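Side-chain contacts in cellobiose 2-epimerase (Spirochaeta thermophila DSM 6192, PDB 5ZIG), which probably catalyses the reversible epimerisation of cellobiose to 4-O-beta-D-glucopyranosyl-D-mannose: residues Gly32-Ile37 with Leu80-Asn85; His63-Ser68 with Asn386-Leu391; Ala131-Ser136 with Glu140-Ala145; Ala19-Asp24 with Gly358-Ala363. All coordinates share one frame; numbering follows the deposited sequence.

Contact 1. Residues Gly32-Ile37 with Leu80-Asn85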
loop_
_atom_site.group_PDB
_atom_site.type_symbol
_atom_site.label_atom_id
_atom_site.label_comp_id
_atom_site.label_asym_id
_atom_site.label_seq_id
_atom_site.Cartn_x
_atom_site.Cartn_y
_atom_site.Cartn_z
ATOM N N GLY A 32 13.050 11.004 -12.774
ATOM C CA GLY A 32 14.292 11.715 -12.591
ATOM C C GLY A 32 15.089 11.329 -11.363
ATOM O O GLY A 32 16.012 12.060 -11.000
ATOM N N GLN A 33 14.768 10.212 -10.703
ATOM C CA GLN A 33 15.443 9.810 -9.469
ATOM C C GLN A 33 16.063 8.418 -9.568
ATOM O O GLN A 33 16.267 7.765 -8.542
ATOM C CB GLN A 33 14.487 9.852 -8.276
ATOM C CG GLN A 33 13.725 11.142 -8.122
ATOM C CD GLN A 33 14.518 12.186 -7.402
ATOM O OE1 GLN A 33 15.719 12.025 -7.180
ATOM N NE2 GLN A 33 13.857 13.264 -7.017
ATOM N N GLN A 34 16.329 7.943 -10.779
ATOM C CA GLN A 34 17.034 6.691 -10.987
ATOM C C GLN A 34 18.546 6.918 -10.899
ATOM O O GLN A 34 19.073 7.906 -11.420
ATOM C CB GLN A 34 16.653 6.109 -12.349
ATOM C CG GLN A 34 15.145 6.135 -12.629
ATOM C CD GLN A 34 14.786 5.489 -13.945
ATOM O OE1 GLN A 34 14.925 4.271 -14.117
ATOM N NE2 GLN A 34 14.319 6.299 -14.890
ATOM N N ASP A 35 19.233 5.994 -10.236
ATOM C CA ASP A 35 20.682 5.976 -10.053
ATOM C C ASP A 35 21.382 5.462 -11.308
ATOM O O ASP A 35 21.285 4.271 -11.628
ATOM C CB ASP A 35 21.032 5.085 -8.852
ATOM C CG ASP A 35 22.451 5.280 -8.354
ATOM O OD1 ASP A 35 23.380 5.442 -9.178
ATOM O OD2 ASP A 35 22.635 5.225 -7.117
ATOM N N PRO A 36 22.114 6.317 -12.032
ATOM C CA PRO A 36 22.782 5.874 -13.268
ATOM C C PRO A 36 24.113 5.157 -13.052
ATOM O O PRO A 36 24.676 4.637 -14.022
ATOM C CB PRO A 36 22.988 7.175 -14.031
ATOM C CG PRO A 36 23.219 8.199 -12.919
ATOM C CD PRO A 36 22.357 7.743 -11.750
ATOM N N ILE A 37 24.622 5.108 -11.830
ATOM C CA ILE A 37 25.850 4.379 -11.545
ATOM C C ILE A 37 25.546 2.979 -11.047
ATOM O O ILE A 37 26.033 1.992 -11.599
ATOM C CB ILE A 37 26.704 5.159 -10.527
ATOM C CG1 ILE A 37 27.022 6.546 -11.070
ATOM C CG2 ILE A 37 27.993 4.356 -10.154
ATOM C CD1 ILE A 37 27.679 7.433 -10.065
ATOM N N LEU A 80 8.442 1.451 -18.913
ATOM C CA LEU A 80 8.963 0.099 -18.938
ATOM C C LEU A 80 10.448 0.108 -18.584
ATOM O O LEU A 80 10.909 -0.713 -17.785
ATOM C CB LEU A 80 8.707 -0.534 -20.307
ATOM C CG LEU A 80 9.157 -1.958 -20.568
ATOM C CD1 LEU A 80 8.615 -2.922 -19.515
ATOM C CD2 LEU A 80 8.723 -2.376 -21.956
ATOM N N GLU A 81 11.194 1.075 -19.124
ATOM C CA GLU A 81 12.617 1.211 -18.812
ATOM C C GLU A 81 12.850 1.385 -17.315
ATOM O O GLU A 81 13.695 0.701 -16.717
ATOM C CB GLU A 81 13.208 2.390 -19.596
ATOM C CG GLU A 81 13.326 2.097 -21.084
ATOM C CD GLU A 81 13.372 3.342 -21.953
ATOM O OE1 GLU A 81 13.137 4.462 -21.436
ATOM O OE2 GLU A 81 13.636 3.192 -23.167
ATOM N N ALA A 82 12.135 2.321 -16.695
ATOM C CA ALA A 82 12.259 2.503 -15.254
ATOM C C ALA A 82 11.864 1.237 -14.516
ATOM O O ALA A 82 12.526 0.840 -13.551
ATOM C CB ALA A 82 11.409 3.691 -14.791
ATOM N N ALA A 83 10.793 0.579 -14.965
ATOM C CA ALA A 83 10.412 -0.689 -14.358
ATOM C C ALA A 83 11.553 -1.699 -14.471
ATOM O O ALA A 83 11.931 -2.331 -13.482
ATOM C CB ALA A 83 9.136 -1.220 -15.002
ATOM N N GLY A 84 12.112 -1.852 -15.673
ATOM C CA GLY A 84 13.259 -2.731 -15.843
ATOM C C GLY A 84 14.415 -2.349 -14.942
ATOM O O GLY A 84 15.101 -3.219 -14.396
ATOM N N ASN A 85 14.643 -1.040 -14.766
ATOM C CA ASN A 85 15.695 -0.594 -13.859
ATOM C C ASN A 85 15.396 -1.043 -12.443
ATOM O O ASN A 85 16.265 -1.586 -11.751
ATOM C CB ASN A 85 15.857 0.928 -13.910
ATOM C CG ASN A 85 16.846 1.440 -12.866
ATOM O OD1 ASN A 85 17.825 0.762 -12.531
ATOM N ND2 ASN A 85 16.595 2.629 -12.343
#

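Contact 2. Residues His63-Ser68 with Asn386-Leu391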
loop_
_atom_site.group_PDB
_atom_site.type_symbol
_atom_site.label_atom_id
_atom_site.label_comp_id
_atom_site.label_asym_id
_atom_site.label_seq_id
_atom_site.Cartn_x
_atom_site.Cartn_y
_atom_site.Cartn_z
ATOM N N HIS A 63 8.521 1.183 -6.472
ATOM C CA HIS A 63 8.819 1.780 -7.771
ATOM C C HIS A 63 8.645 0.774 -8.898
ATOM O O HIS A 63 8.144 1.125 -9.976
ATOM C CB HIS A 63 10.231 2.364 -7.781
ATOM C CG HIS A 63 10.373 3.601 -6.948
ATOM N ND1 HIS A 63 9.424 4.604 -6.931
ATOM C CD2 HIS A 63 11.337 3.981 -6.073
ATOM C CE1 HIS A 63 9.810 5.558 -6.096
ATOM N NE2 HIS A 63 10.973 5.207 -5.572
ATOM N N LEU A 64 9.052 -0.484 -8.674
ATOM C CA LEU A 64 8.775 -1.520 -9.666
ATOM C C LEU A 64 7.276 -1.640 -9.936
ATOM O O LEU A 64 6.848 -1.692 -11.096
ATOM C CB LEU A 64 9.337 -2.868 -9.217
ATOM C CG LEU A 64 9.043 -3.958 -10.277
ATOM C CD1 LEU A 64 9.544 -3.525 -11.658
ATOM C CD2 LEU A 64 9.585 -5.370 -9.924
ATOM N N TRP A 65 6.466 -1.718 -8.874
ATOM C CA TRP A 65 5.022 -1.826 -9.061
ATOM C C TRP A 65 4.489 -0.593 -9.780
ATOM O O TRP A 65 3.748 -0.709 -10.759
ATOM C CB TRP A 65 4.304 -2.029 -7.718
ATOM C CG TRP A 65 2.781 -2.207 -7.854
ATOM C CD1 TRP A 65 2.096 -3.391 -7.961
ATOM C CD2 TRP A 65 1.784 -1.167 -7.880
ATOM N NE1 TRP A 65 0.747 -3.151 -8.052
ATOM C CE2 TRP A 65 0.528 -1.795 -8.002
ATOM C CE3 TRP A 65 1.836 0.231 -7.793
ATOM C CZ2 TRP A 65 -0.667 -1.074 -8.069
ATOM C CZ3 TRP A 65 0.634 0.949 -7.860
ATOM C CH2 TRP A 65 -0.591 0.292 -7.984
ATOM N N THR A 66 4.919 0.594 -9.353
ATOM C CA THR A 66 4.378 1.820 -9.935
ATOM C C THR A 66 4.623 1.879 -11.442
ATOM O O THR A 66 3.691 2.117 -12.218
ATOM C CB THR A 66 4.968 3.041 -9.231
ATOM O OG1 THR A 66 4.370 3.179 -7.934
ATOM C CG2 THR A 66 4.720 4.319 -10.043
ATOM N N PHE A 67 5.854 1.614 -11.885
ATOM C CA PHE A 67 6.162 1.791 -13.300
ATOM C C PHE A 67 5.649 0.655 -14.173
ATOM O O PHE A 67 5.443 0.862 -15.380
ATOM C CB PHE A 67 7.669 1.984 -13.497
ATOM C CG PHE A 67 8.124 3.367 -13.103
ATOM C CD1 PHE A 67 7.897 4.440 -13.941
ATOM C CD2 PHE A 67 8.706 3.594 -11.878
ATOM C CE1 PHE A 67 8.285 5.714 -13.578
ATOM C CE2 PHE A 67 9.107 4.861 -11.508
ATOM C CZ PHE A 67 8.895 5.920 -12.345
ATOM N N SER A 68 5.450 -0.529 -13.601
ATOM C CA SER A 68 4.723 -1.579 -14.309
ATOM C C SER A 68 3.290 -1.139 -14.627
ATOM O O SER A 68 2.825 -1.256 -15.766
ATOM C CB SER A 68 4.721 -2.839 -13.458
ATOM O OG SER A 68 6.036 -3.348 -13.300
ATOM N N ASN A 386 0.274 7.140 -3.867
ATOM C CA ASN A 386 -0.305 8.157 -4.702
ATOM C C ASN A 386 -0.549 7.740 -6.150
ATOM O O ASN A 386 -1.582 8.041 -6.645
ATOM C CB ASN A 386 0.376 9.538 -4.549
ATOM C CG ASN A 386 1.842 9.554 -4.929
ATOM O OD1 ASN A 386 2.371 8.609 -5.449
ATOM N ND2 ASN A 386 2.485 10.684 -4.685
ATOM N N SER A 387 0.370 7.045 -6.797
ATOM C CA SER A 387 0.129 6.574 -8.120
ATOM C C SER A 387 -1.048 5.613 -8.099
ATOM O O SER A 387 -1.866 5.673 -8.962
ATOM C CB SER A 387 1.264 5.835 -8.723
ATOM O OG SER A 387 2.283 6.655 -9.158
ATOM N N ARG A 388 -1.069 4.682 -7.157
ATOM C CA ARG A 388 -2.204 3.776 -7.078
ATOM C C ARG A 388 -3.509 4.548 -6.948
ATOM O O ARG A 388 -4.507 4.204 -7.592
ATOM C CB ARG A 388 -2.059 2.822 -5.895
ATOM C CG ARG A 388 -3.188 1.758 -5.838
ATOM C CD ARG A 388 -2.865 0.603 -4.884
ATOM N NE ARG A 388 -2.853 1.028 -3.481
ATOM C CZ ARG A 388 -2.755 0.206 -2.430
ATOM N NH1 ARG A 388 -2.678 -1.111 -2.599
ATOM N NH2 ARG A 388 -2.730 0.703 -1.200
ATOM N N ALA A 389 -3.521 5.574 -6.094
ATOM C CA ALA A 389 -4.747 6.316 -5.844
ATOM C C ALA A 389 -5.229 6.976 -7.113
ATOM O O ALA A 389 -6.432 7.054 -7.348
ATOM C CB ALA A 389 -4.530 7.347 -4.737
ATOM N N CYS A 390 -4.298 7.377 -7.975
ATOM C CA CYS A 390 -4.666 7.942 -9.266
ATOM C C CYS A 390 -5.195 6.865 -10.209
ATOM O O CYS A 390 -6.211 7.070 -10.889
ATOM C CB CYS A 390 -3.458 8.654 -9.884
ATOM S SG CYS A 390 -2.885 10.127 -9.011
ATOM N N LEU A 391 -4.512 5.714 -10.273
ATOM C CA LEU A 391 -4.963 4.626 -11.139
ATOM C C LEU A 391 -6.282 4.039 -10.651
ATOM O O LEU A 391 -7.192 3.797 -11.446
ATOM C CB LEU A 391 -3.896 3.533 -11.224
ATOM C CG LEU A 391 -2.651 3.937 -12.029
ATOM C CD1 LEU A 391 -1.463 3.059 -11.646
ATOM C CD2 LEU A 391 -2.898 3.902 -13.544
#

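Contact 3. Residues Ala131-Ser136 with Glu140-Ala145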
loop_
_atom_site.group_PDB
_atom_site.type_symbol
_atom_site.label_atom_id
_atom_site.label_comp_id
_atom_site.label_asym_id
_atom_site.label_seq_id
_atom_site.Cartn_x
_atom_site.Cartn_y
_atom_site.Cartn_z
ATOM N N ALA A 131 3.110 -7.536 -10.927
ATOM C CA ALA A 131 2.835 -6.398 -11.792
ATOM C C ALA A 131 3.837 -6.329 -12.932
ATOM O O ALA A 131 3.458 -6.108 -14.089
ATOM C CB ALA A 131 2.851 -5.112 -10.969
ATOM N N TYR A 132 5.124 -6.546 -12.623
ATOM C CA TYR A 132 6.156 -6.481 -13.650
ATOM C C TYR A 132 5.948 -7.556 -14.701
ATOM O O TYR A 132 6.133 -7.311 -15.898
ATOM C CB TYR A 132 7.545 -6.624 -13.025
ATOM C CG TYR A 132 8.647 -6.434 -14.043
ATOM C CD1 TYR A 132 8.725 -5.256 -14.751
ATOM C CD2 TYR A 132 9.570 -7.441 -14.336
ATOM C CE1 TYR A 132 9.674 -5.051 -15.695
ATOM C CE2 TYR A 132 10.570 -7.231 -15.303
ATOM C CZ TYR A 132 10.600 -6.015 -15.971
ATOM O OH TYR A 132 11.538 -5.705 -16.934
ATOM N N HIS A 133 5.590 -8.761 -14.268
ATOM C CA HIS A 133 5.344 -9.845 -15.213
ATOM C C HIS A 133 4.240 -9.465 -16.198
ATOM O O HIS A 133 4.421 -9.563 -17.420
ATOM C CB HIS A 133 4.998 -11.123 -14.451
ATOM C CG HIS A 133 4.469 -12.212 -15.324
ATOM N ND1 HIS A 133 5.293 -13.035 -16.057
ATOM C CD2 HIS A 133 3.203 -12.606 -15.595
ATOM C CE1 HIS A 133 4.556 -13.894 -16.741
ATOM N NE2 HIS A 133 3.285 -13.661 -16.471
ATOM N N THR A 134 3.110 -8.972 -15.677
ATOM C CA THR A 134 2.017 -8.499 -16.527
ATOM C C THR A 134 2.484 -7.419 -17.501
ATOM O O THR A 134 2.163 -7.467 -18.693
ATOM C CB THR A 134 0.865 -7.966 -15.661
ATOM O OG1 THR A 134 0.418 -8.991 -14.767
ATOM C CG2 THR A 134 -0.323 -7.552 -16.530
ATOM N N ALA A 135 3.252 -6.440 -17.026
ATOM C CA ALA A 135 3.579 -5.314 -17.897
ATOM C C ALA A 135 4.678 -5.645 -18.901
ATOM O O ALA A 135 4.680 -5.096 -20.010
ATOM C CB ALA A 135 3.978 -4.095 -17.067
ATOM N N SER A 136 5.631 -6.501 -18.536
ATOM C CA SER A 136 6.772 -6.770 -19.395
ATOM C C SER A 136 6.735 -8.141 -20.051
ATOM O O SER A 136 7.532 -8.389 -20.966
ATOM C CB SER A 136 8.098 -6.617 -18.604
ATOM O OG SER A 136 8.272 -7.652 -17.643
ATOM N N GLU A 140 10.804 -14.754 -15.808
ATOM C CA GLU A 140 11.601 -14.974 -14.604
ATOM C C GLU A 140 11.038 -14.214 -13.401
ATOM O O GLU A 140 11.112 -14.707 -12.265
ATOM C CB GLU A 140 13.057 -14.579 -14.874
ATOM C CG GLU A 140 13.864 -14.267 -13.632
ATOM C CD GLU A 140 15.156 -13.543 -13.954
ATOM O OE1 GLU A 140 16.033 -14.159 -14.601
ATOM O OE2 GLU A 140 15.287 -12.356 -13.571
ATOM N N ALA A 141 10.453 -13.029 -13.633
ATOM C CA ALA A 141 9.848 -12.260 -12.546
ATOM C C ALA A 141 8.719 -13.035 -11.872
ATOM O O ALA A 141 8.570 -12.979 -10.646
ATOM C CB ALA A 141 9.321 -10.915 -13.066
ATOM N N LEU A 142 7.891 -13.738 -12.658
ATOM C CA LEU A 142 6.823 -14.534 -12.055
ATOM C C LEU A 142 7.390 -15.736 -11.302
ATOM O O LEU A 142 6.901 -16.085 -10.222
ATOM C CB LEU A 142 5.813 -14.985 -13.119
ATOM C CG LEU A 142 4.474 -15.536 -12.591
ATOM C CD1 LEU A 142 3.647 -14.434 -11.939
ATOM C CD2 LEU A 142 3.685 -16.207 -13.699
ATOM N N THR A 143 8.431 -16.372 -11.837
ATOM C CA THR A 143 9.045 -17.475 -11.101
ATOM C C THR A 143 9.587 -16.999 -9.755
ATOM O O THR A 143 9.419 -17.679 -8.733
ATOM C CB THR A 143 10.132 -18.123 -11.951
ATOM O OG1 THR A 143 9.512 -18.715 -13.102
ATOM C CG2 THR A 143 10.853 -19.210 -11.168
ATOM N N LEU A 144 10.176 -15.798 -9.722
ATOM C CA LEU A 144 10.672 -15.268 -8.459
ATOM C C LEU A 144 9.533 -14.944 -7.501
ATOM O O LEU A 144 9.647 -15.174 -6.291
ATOM C CB LEU A 144 11.543 -14.040 -8.712
ATOM C CG LEU A 144 12.975 -14.438 -9.080
ATOM C CD1 LEU A 144 13.708 -13.288 -9.738
ATOM C CD2 LEU A 144 13.697 -14.872 -7.824
ATOM N N ALA A 145 8.433 -14.399 -8.003
ATOM C CA ALA A 145 7.298 -14.171 -7.115
ATOM C C ALA A 145 6.814 -15.489 -6.519
ATOM O O ALA A 145 6.424 -15.547 -5.349
ATOM C CB ALA A 145 6.175 -13.455 -7.868
#

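Contact 4. Residues Ala19-Asp24 with Gly358-Ala363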
loop_
_atom_site.group_PDB
_atom_site.type_symbol
_atom_site.label_atom_id
_atom_site.label_comp_id
_atom_site.label_asym_id
_atom_site.label_seq_id
_atom_site.Cartn_x
_atom_site.Cartn_y
_atom_site.Cartn_z
ATOM N N ALA A 19 -5.419 12.101 -13.655
ATOM C CA ALA A 19 -4.555 11.768 -14.783
ATOM C C ALA A 19 -3.375 12.726 -14.891
ATOM O O ALA A 19 -2.251 12.301 -15.195
ATOM C CB ALA A 19 -5.359 11.767 -16.080
ATOM N N ALA A 20 -3.613 14.025 -14.673
ATOM C CA ALA A 20 -2.525 14.997 -14.731
ATOM C C ALA A 20 -1.520 14.752 -13.608
ATOM O O ALA A 20 -0.304 14.785 -13.824
ATOM C CB ALA A 20 -3.079 16.423 -14.649
ATOM N N GLN A 21 -2.020 14.518 -12.400
ATOM C CA GLN A 21 -1.146 14.229 -11.278
ATOM C C GLN A 21 -0.249 13.032 -11.573
ATOM O O GLN A 21 0.980 13.141 -11.495
ATOM C CB GLN A 21 -1.982 13.985 -10.030
ATOM C CG GLN A 21 -2.338 15.247 -9.329
ATOM C CD GLN A 21 -1.124 15.930 -8.762
ATOM O OE1 GLN A 21 -0.293 15.296 -8.108
ATOM N NE2 GLN A 21 -1.012 17.232 -9.000
ATOM N N LEU A 22 -0.851 11.879 -11.925
ATOM C CA LEU A 22 -0.080 10.680 -12.264
ATOM C C LEU A 22 0.961 10.965 -13.340
ATOM O O LEU A 22 2.160 10.778 -13.115
ATOM C CB LEU A 22 -0.998 9.532 -12.725
ATOM C CG LEU A 22 -0.232 8.212 -12.990
ATOM C CD1 LEU A 22 0.405 7.730 -11.677
ATOM C CD2 LEU A 22 -1.045 7.077 -13.605
ATOM N N PHE A 23 0.514 11.425 -14.519
ATOM C CA PHE A 23 1.410 11.418 -15.664
ATOM C C PHE A 23 2.231 12.702 -15.815
ATOM O O PHE A 23 3.288 12.673 -16.461
ATOM C CB PHE A 23 0.633 11.154 -16.960
ATOM C CG PHE A 23 -0.050 9.803 -17.026
ATOM C CD1 PHE A 23 0.681 8.623 -17.095
ATOM C CD2 PHE A 23 -1.438 9.713 -17.031
ATOM C CE1 PHE A 23 0.051 7.386 -17.160
ATOM C CE2 PHE A 23 -2.074 8.477 -17.093
ATOM C CZ PHE A 23 -1.330 7.315 -17.163
ATOM N N ASP A 24 1.790 13.826 -15.248
ATOM C CA ASP A 24 2.535 15.065 -15.408
ATOM C C ASP A 24 3.294 15.485 -14.160
ATOM O O ASP A 24 4.242 16.274 -14.274
ATOM C CB ASP A 24 1.597 16.211 -15.832
ATOM C CG ASP A 24 0.866 15.914 -17.128
ATOM O OD1 ASP A 24 1.434 15.227 -17.992
ATOM O OD2 ASP A 24 -0.282 16.362 -17.285
ATOM N N GLY A 358 8.236 19.587 -6.127
ATOM C CA GLY A 358 7.896 18.319 -6.738
ATOM C C GLY A 358 7.197 17.308 -5.869
ATOM O O GLY A 358 7.221 17.405 -4.700
ATOM N N GLU A 359 6.504 16.379 -6.503
ATOM C CA GLU A 359 5.748 15.321 -5.850
ATOM C C GLU A 359 4.761 15.805 -4.796
ATOM O O GLU A 359 4.188 16.821 -4.900
ATOM C CB GLU A 359 6.717 14.288 -5.258
ATOM C CG GLU A 359 6.520 12.860 -5.650
ATOM C CD GLU A 359 5.655 12.101 -4.685
ATOM O OE1 GLU A 359 5.348 12.567 -3.611
ATOM O OE2 GLU A 359 5.267 11.022 -5.019
ATOM N N TRP A 360 4.586 15.022 -3.771
ATOM C CA TRP A 360 3.732 15.309 -2.669
ATOM C C TRP A 360 4.483 15.394 -1.349
ATOM O O TRP A 360 5.411 14.688 -1.131
ATOM C CB TRP A 360 2.652 14.228 -2.521
ATOM C CG TRP A 360 1.627 14.008 -3.637
ATOM C CD1 TRP A 360 1.685 14.429 -4.912
ATOM C CD2 TRP A 360 0.421 13.277 -3.544
ATOM N NE1 TRP A 360 0.642 14.034 -5.602
ATOM C CE2 TRP A 360 -0.182 13.331 -4.788
ATOM C CE3 TRP A 360 -0.208 12.592 -2.536
ATOM C CZ2 TRP A 360 -1.384 12.722 -5.042
ATOM C CZ3 TRP A 360 -1.393 12.008 -2.799
ATOM C CH2 TRP A 360 -1.963 12.074 -4.034
ATOM N N PHE A 361 4.102 16.316 -0.489
ATOM C CA PHE A 361 4.660 16.351 0.852
ATOM C C PHE A 361 4.338 15.056 1.587
ATOM O O PHE A 361 3.310 14.423 1.342
ATOM C CB PHE A 361 4.122 17.560 1.605
ATOM C CG PHE A 361 4.619 18.885 1.047
ATOM C CD1 PHE A 361 3.730 19.855 0.576
ATOM C CD2 PHE A 361 5.980 19.148 0.978
ATOM C CE1 PHE A 361 4.202 21.068 0.059
ATOM C CE2 PHE A 361 6.456 20.356 0.464
ATOM C CZ PHE A 361 5.565 21.317 0.010
ATOM N N TRP A 362 5.261 14.629 2.464
ATOM C CA TRP A 362 4.952 13.527 3.376
ATOM C C TRP A 362 3.734 13.846 4.241
ATOM O O TRP A 362 2.908 12.970 4.510
ATOM C CB TRP A 362 6.161 13.232 4.269
ATOM C CG TRP A 362 5.876 12.190 5.309
ATOM C CD1 TRP A 362 5.132 12.336 6.450
ATOM C CD2 TRP A 362 6.355 10.840 5.313
ATOM N NE1 TRP A 362 5.102 11.157 7.150
ATOM C CE2 TRP A 362 5.851 10.222 6.480
ATOM C CE3 TRP A 362 7.169 10.099 4.449
ATOM C CZ2 TRP A 362 6.110 8.892 6.793
ATOM C CZ3 TRP A 362 7.425 8.767 4.760
ATOM C CH2 TRP A 362 6.894 8.180 5.925
ATOM N N ALA A 363 3.629 15.091 4.711
ATOM C CA ALA A 363 2.573 15.478 5.636
ATOM C C ALA A 363 2.475 17.000 5.732
ATOM O O ALA A 363 3.446 17.732 5.499
ATOM C CB ALA A 363 2.798 14.872 7.023
#

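Contact 1. Residues Gly32-Ile37 with Leu80-Asn85
Gln34, in the loop after helix 7-31, meets helix 77-94 through the side-chain amides of Gln34 and Asn85, which slide past each other in opposite directions. Asn85 ND2 donates to Gln34 OE1 over 2.9 Å with an N-H...O angle of 147°. The donor lies in the carbonyl plane of Gln34 and uses a lone pair of OE1, although the oxygen is tilted out of Asn85's own amide plane; the two planes are 36° apart. Asn85 ND2 also sits 3.5 Å from Gln34 CB, alongside the root of the chain. One turn back on the helix, Ala82 closes the other flank: Gln34 OE1 comes within 3.4 Å of Ala82 CA, and the methyl CB of Ala82 lies 3.9 Å from Gln34 NE2. Beyond CG the Gln34 chain is extended (chi2 -177°), which carries the amide far enough to touch both residues. In the second shell, Gln34 NE2 bonds to Leu31 O at the end of the preceding helix, fixing which way round the amide sits, while Asn85 OD1 accepts from Gly40 N. Phe41 packs on both Gln34 and Asn85. A leucine in place of Gln34 would probably leave Asn85 ND2 without this acceptor and Leu31 O without the NE2 donor, loosening the tie between loop and helix. With both ends of each amide used, one as acceptor and the other as donor, the pair acts as a polar clamp joining the loop to an outer helix of the barrel, specific in orientation as well as in position.

Contact 2. Residues His63-Ser68 with Asn386-Leu391
Arg388 leaves helix 384-402 across the benzo end of the Trp65 indole, on helix 57-73. Its CB is the nearest atom, 3.6 Å from Trp65 CH2 and 3.8 Å from Trp65 CZ3, approaching the ring obliquely. CG follows at 3.7 Å from Trp65 CH2, and CD remains within 3.9 Å of that same carbon, making the ring tip a support for the whole aliphatic part. A bend at chi3 (68°) then turns the chain, and the guanidinium plane ends 83° from the indole plane. The tip belongs to other partners: NH1 forms a salt bridge with Glu199, and NH2 with Glu320 and Glu256. Trp65 also stacks with Tyr127. One residue along on each helix, Thr66 CG2 lies 3.5 Å from Ser387 OG, a plain packing contact, since that hydroxyl bonds to Ser383 O and Thr66 OG1 to Arg62 O. Helices 57-73 and 384-402, the first and last inner helices of the (alpha/alpha)6 barrel, are neighbours around its ring. The chemistry is divided along one side chain: methylenes against an aromatic ring bridge the helices, while the buried guanidinium is matched by three carboxylates from other parts of the barrel.

Contact 3. Residues Ala131-Ser136 with Glu140-Ala145
His133 and Leu142 make the more extensive contact of this helix hairpin, on its partly exposed side, beside Thr207 and Thr208. Leu142 CB lies over one face of the imidazole in a CH-pi contact, 3.9 Å from the centroid of the His133 ring and 24° off the ring normal. It sits toward the ring's rim, nearest His133 ND1 at 3.6 Å, and Leu142 CD2 continues across to His133 NE2 at 3.8 Å, so the leucine spans the imidazole. His133 CG is anti to the backbone N (chi1 169°), which stands the ring out toward helix 139-156, and ND1 bonds to Asp138 O in the connecting turn, limiting its rotation. The Tyr132-Ala141 side is buried but crosses the interface at a single point: the Ala141 methyl CB stands 3.7 Å from Tyr132 CD2, at the ring's edge. That ring is packed instead by Tyr87, which stacks on it, and by Ser136 OG of its own helix, over the ring centre and 3.2 Å above its plane; the hydroxyl also donates to Tyr132 O. The axes of segments 131-136 and 140-145 come within 8.5 Å and run nearly antiparallel (163°), as expected for an inner helix and the outer helix that follows it in an (alpha/alpha)6 barrel. With no hydrogen bond across the segments, cohesion is apolar and CH-pi in character, with the imidazole held in position by His133 ND1 bonding to Asp138 O.

Contact 4. Residues Ala19-Asp24 with Gly358-Ala363
Gln21 sits where helix 7-31 widens into a pi-type turn, and Trp360 lies in an extended loop before strand 363-364; the closest CA atoms, those of Gln21 and Glu359, are 8.8 Å apart. Side chains therefore bridge the interval. Trp360 NE1 donates to Gln21 OE1 over 3.0 Å, with an N-H...O angle of 153°. The oxygen stands at the pyrrole edge of the indole, near the ring plane though slightly tilted from it, and the donor in turn is tilted from the amide's carbonyl plane; amide and ring are 51° apart. A bend at chi2 (-66°) curls the glutamine, and Trp345 and Met349 of helix 336-352 touch it. In the (alpha/alpha)6 barrel of this family, the bond ties the N-terminal outer helix to a loop more than 330 residues later, between the last outer helix, 336-352, and the last inner helix, 384-402. The rest of the indole packs on Ile26, Ile348 and Asn386. A phenylalanine in place of Trp360 would probably leave Gln21 OE1 without its donor and open a gap beside Asn386, where the six-membered ring of the indole packs. The loop is fixed just before the indole: Trp360 N donates to Glu359 OE1 over 2.6 Å, from above the carboxylate plane. That oxygen also forms a salt bridge with Lys381, while Glu359 OE2 accepts from Trp30 NE1.

Overall arrangement
Contact 2 lies deepest, about 10 Å from the chain centre, and adjoins all the others. Contact 4 is its nearest neighbour, with centres 11 Å apart: Asn386 ND2 probably bonds to Glu359 OE2 at 2.8 Å, and Leu22 packs on Ser387 and Leu391. Toward contact 3, Trp65 and Ser68 meet Ala131 and Tyr132; toward contact 1, Leu64 and Phe67 pack on Ala82 and Ala83. Contacts 1 and 3 meet where Ala83 and Gly84 pack on Tyr132 and Leu80 on Ser136, whereas contacts 3 and 4 stay about 12 Å apart (nearest atoms). An ethanediol, probably from the crystallisation liquor, lies about 4 Å from the Arg388 side chain and may mark a pocket inside the barrel.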